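AlkD2 (Streptococcus mutans, PDB 6M9M) is a HEAT-like repeat protein of the DNA glycosylase family, of unknown function, that binds the nucleotide inosine-5'-monophosphate. Local coordinates at residues Ser80-Asn84 with Trp85-Glu89. Sequence-based numbering, arbitrary orientation.
With IMP (inosinic acid), chain B.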
loop_
_atom_site.group_PDB
_atom_site.type_symbol
_atom_site.label_atom_id
_atom_site.label_comp_id
_atom_site.label_asym_id
_atom_site.label_seq_id
_atom_site.Cartn_x
_atom_site.Cartn_y
_atom_site.Cartn_z
ATOM N N SER A 80 0.295 -4.324 9.385
ATOM C CA SER A 80 1.638 -4.454 8.855
ATOM C C SER A 80 2.417 -5.620 9.448
ATOM O O SER A 80 3.423 -6.005 8.844
ATOM C CB SER A 80 2.384 -3.151 9.093
ATOM O OG SER A 80 2.387 -2.855 10.475
ATOM N N LYS A 81 1.968 -6.211 10.564
ATOM C CA LYS A 81 2.593 -7.405 11.135
ATOM C C LYS A 81 2.101 -8.708 10.504
ATOM O O LYS A 81 2.616 -9.777 10.838
ATOM C CB LYS A 81 2.351 -7.465 12.650
ATOM C CG LYS A 81 2.938 -6.307 13.423
ATOM C CD LYS A 81 2.398 -6.317 14.871
ATOM C CE LYS A 81 3.015 -5.225 15.702
ATOM N NZ LYS A 81 2.371 -5.134 17.022
ATOM N N ASP A 82 1.123 -8.662 9.608
ATOM C CA ASP A 82 0.521 -9.892 9.108
ATOM C C ASP A 82 1.560 -10.747 8.397
ATOM O O ASP A 82 2.329 -10.243 7.572
ATOM C CB ASP A 82 -0.632 -9.537 8.162
ATOM C CG ASP A 82 -1.661 -10.637 8.072
ATOM O OD1 ASP A 82 -1.340 -11.700 7.497
ATOM O OD2 ASP A 82 -2.778 -10.441 8.595
ATOM N N ASN A 83 1.574 -12.044 8.712
ATOM C CA ASN A 83 2.535 -12.959 8.103
ATOM C C ASN A 83 2.097 -13.494 6.750
ATOM O O ASN A 83 2.819 -14.304 6.166
ATOM C CB ASN A 83 2.903 -14.103 9.058
ATOM C CG ASN A 83 1.778 -15.071 9.303
ATOM O OD1 ASN A 83 0.802 -15.100 8.564
ATOM N ND2 ASN A 83 1.936 -15.917 10.319
ATOM N N ASN A 84 0.984 -13.032 6.211
ATOM C CA ASN A 84 0.489 -13.510 4.931
ATOM C C ASN A 84 0.704 -12.442 3.861
ATOM O O ASN A 84 0.214 -11.320 3.987
ATOM C CB ASN A 84 -0.985 -13.890 5.046
ATOM C CG ASN A 84 -1.547 -14.388 3.751
ATOM O OD1 ASN A 84 -1.858 -13.602 2.857
ATOM N ND2 ASN A 84 -1.673 -15.709 3.633
ATOM N N TRP A 85 1.400 -12.813 2.783
ATOM C CA TRP A 85 1.776 -11.826 1.782
ATOM C C TRP A 85 0.573 -11.309 1.010
ATOM O O TRP A 85 0.618 -10.180 0.508
ATOM C CB TRP A 85 2.866 -12.377 0.854
ATOM C CG TRP A 85 2.445 -13.465 -0.083
ATOM C CD1 TRP A 85 2.594 -14.810 0.095
ATOM C CD2 TRP A 85 1.818 -13.298 -1.366
ATOM N NE1 TRP A 85 2.100 -15.486 -0.991
ATOM C CE2 TRP A 85 1.617 -14.587 -1.902
ATOM C CE3 TRP A 85 1.415 -12.185 -2.118
ATOM C CZ2 TRP A 85 1.030 -14.795 -3.148
ATOM C CZ3 TRP A 85 0.823 -12.399 -3.351
ATOM C CH2 TRP A 85 0.635 -13.691 -3.851
ATOM N N ARG A 86 -0.495 -12.104 0.877
ATOM C CA ARG A 86 -1.692 -11.616 0.184
ATOM C C ARG A 86 -2.399 -10.551 1.012
ATOM O O ARG A 86 -2.928 -9.582 0.462
ATOM C CB ARG A 86 -2.614 -12.778 -0.165
ATOM C CG ARG A 86 -2.003 -13.674 -1.231
ATOM C CD ARG A 86 -2.862 -14.908 -1.513
ATOM N NE ARG A 86 -2.278 -15.759 -2.557
ATOM C CZ ARG A 86 -2.365 -15.522 -3.860
ATOM N NH1 ARG A 86 -3.046 -14.485 -4.316
ATOM N NH2 ARG A 86 -1.772 -16.336 -4.716
ATOM N N VAL A 87 -2.416 -10.707 2.338
ATOM C CA VAL A 87 -2.935 -9.647 3.203
ATOM C C VAL A 87 -2.080 -8.392 3.066
ATOM O O VAL A 87 -2.604 -7.274 3.020
ATOM C CB VAL A 87 -3.039 -10.116 4.667
ATOM C CG1 VAL A 87 -3.515 -8.974 5.551
ATOM C CG2 VAL A 87 -3.972 -11.324 4.801
ATOM N N GLN A 88 -0.753 -8.557 2.987
ATOM C CA GLN A 88 0.118 -7.395 2.778
ATOM C C GLN A 88 -0.213 -6.662 1.477
ATOM O O GLN A 88 -0.188 -5.429 1.433
ATOM C CB GLN A 88 1.588 -7.790 2.811
ATOM C CG GLN A 88 2.065 -8.270 4.155
ATOM C CD GLN A 88 2.193 -7.172 5.192
ATOM O OE1 GLN A 88 2.232 -5.985 4.866
ATOM N NE2 GLN A 88 2.297 -7.566 6.452
ATOM N N GLU A 89 -0.536 -7.396 0.409
ATOM C CA GLU A 89 -0.931 -6.718 -0.817
ATOM C C GLU A 89 -2.211 -5.916 -0.617
ATOM O O GLU A 89 -2.340 -4.808 -1.136
ATOM C CB GLU A 89 -1.120 -7.712 -1.958
ATOM C CG GLU A 89 0.159 -8.408 -2.405
ATOM C CD GLU A 89 1.226 -7.461 -2.980
ATOM O OE1 GLU A 89 0.926 -6.298 -3.345
ATOM O OE2 GLU A 89 2.395 -7.875 -3.048
HETATM P P IMP B . -2.374 -14.305 -8.038
HETATM O O1P IMP B . -3.114 -14.484 -9.347
HETATM O O2P IMP B . -1.802 -15.623 -7.579
HETATM O O3P IMP B . -3.395 -13.764 -6.937
HETATM O "O5'" IMP B . -1.202 -13.274 -8.303
HETATM C "C5'" IMP B . -0.348 -12.841 -7.254
HETATM C "C4'" IMP B . 1.073 -12.798 -7.742
HETATM O "O4'" IMP B . 1.859 -12.202 -6.885
HETATM C "C3'" IMP B . 1.651 -14.332 -7.913
HETATM O "O3'" IMP B . 2.488 -14.426 -9.143
HETATM C "C2'" IMP B . 2.360 -14.542 -6.901
HETATM O "O2'" IMP B . 3.382 -15.599 -7.219
HETATM C "C1'" IMP B . 3.050 -13.141 -6.653
HETATM N N9 IMP B . 3.590 -12.871 -5.484
HETATM C C8 IMP B . 3.931 -11.702 -4.885
HETATM N N7 IMP B . 4.500 -11.994 -3.693
HETATM C C5 IMP B . 4.529 -13.344 -3.552
HETATM C C6 IMP B . 5.013 -14.140 -2.503
HETATM O O6 IMP B . 5.588 -13.472 -1.347
HETATM N N1 IMP B . 4.935 -15.463 -2.581
HETATM C C2 IMP B . 4.379 -16.041 -3.694
HETATM N N3 IMP B . 3.907 -15.256 -4.722
HETATM C C4 IMP B . 3.977 -13.905 -4.663
HETATM O O HOH W 1 3.167 -15.064 3.457
#
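With CG trans to the backbone N (chi1 180°), Asn84 turns its amide back over the start of helix 85-102, where OD1 caps the first turn, while Gln88, bent at chi2 (-72°), brings its amide back to the carbonyls of the loop that follows helix 69-79. The motif is a side-chain N-cap: Asn84 OD1 accepts from Val87 N at 3.0 Å, in the carbonyl plane on a lone pair, and more weakly from Arg86 N. Just upstream, Asp82 OD1 takes Asn84 N on its anti lone pair, closing an Asx turn that sets the cap residue in place. The other oxygen, OD2, forms a salt bridge with Arg55 of helix 52-65, and the Asp82 carboxylate lies against Val87, whose CG1 is 3.5 Å from OD2. Gln88, a buried side chain, ties the loop to the helix. Its NE2 reaches Asp82 O at 2.9 Å, lying in the carbonyl plane and on a lone pair, and Ser80 O at 3.1 Å from above the carbonyl plane, so both amide hydrogens are used and the group's rotation is fixed. The capped turn presents two residues of the HEAT-like scaffold to IMP. The Trp85 indole lies flat on the purine, with C5 of the base 3.4 Å above its plane, and Arg86 CG lies against the opposite face, toward its rim. Trp85 CH2 sits 3.5 Å over the centre of the Arg86 guanidinium face, and that guanidinium grips the phosphate; IMP is also hydrogen-bonded to His18 ND1 and Gly19 N. Both guanidinium bonds are nearly straight: NH2 to IMP O2P, and NH1 to IMP O3P at 2.7 Å.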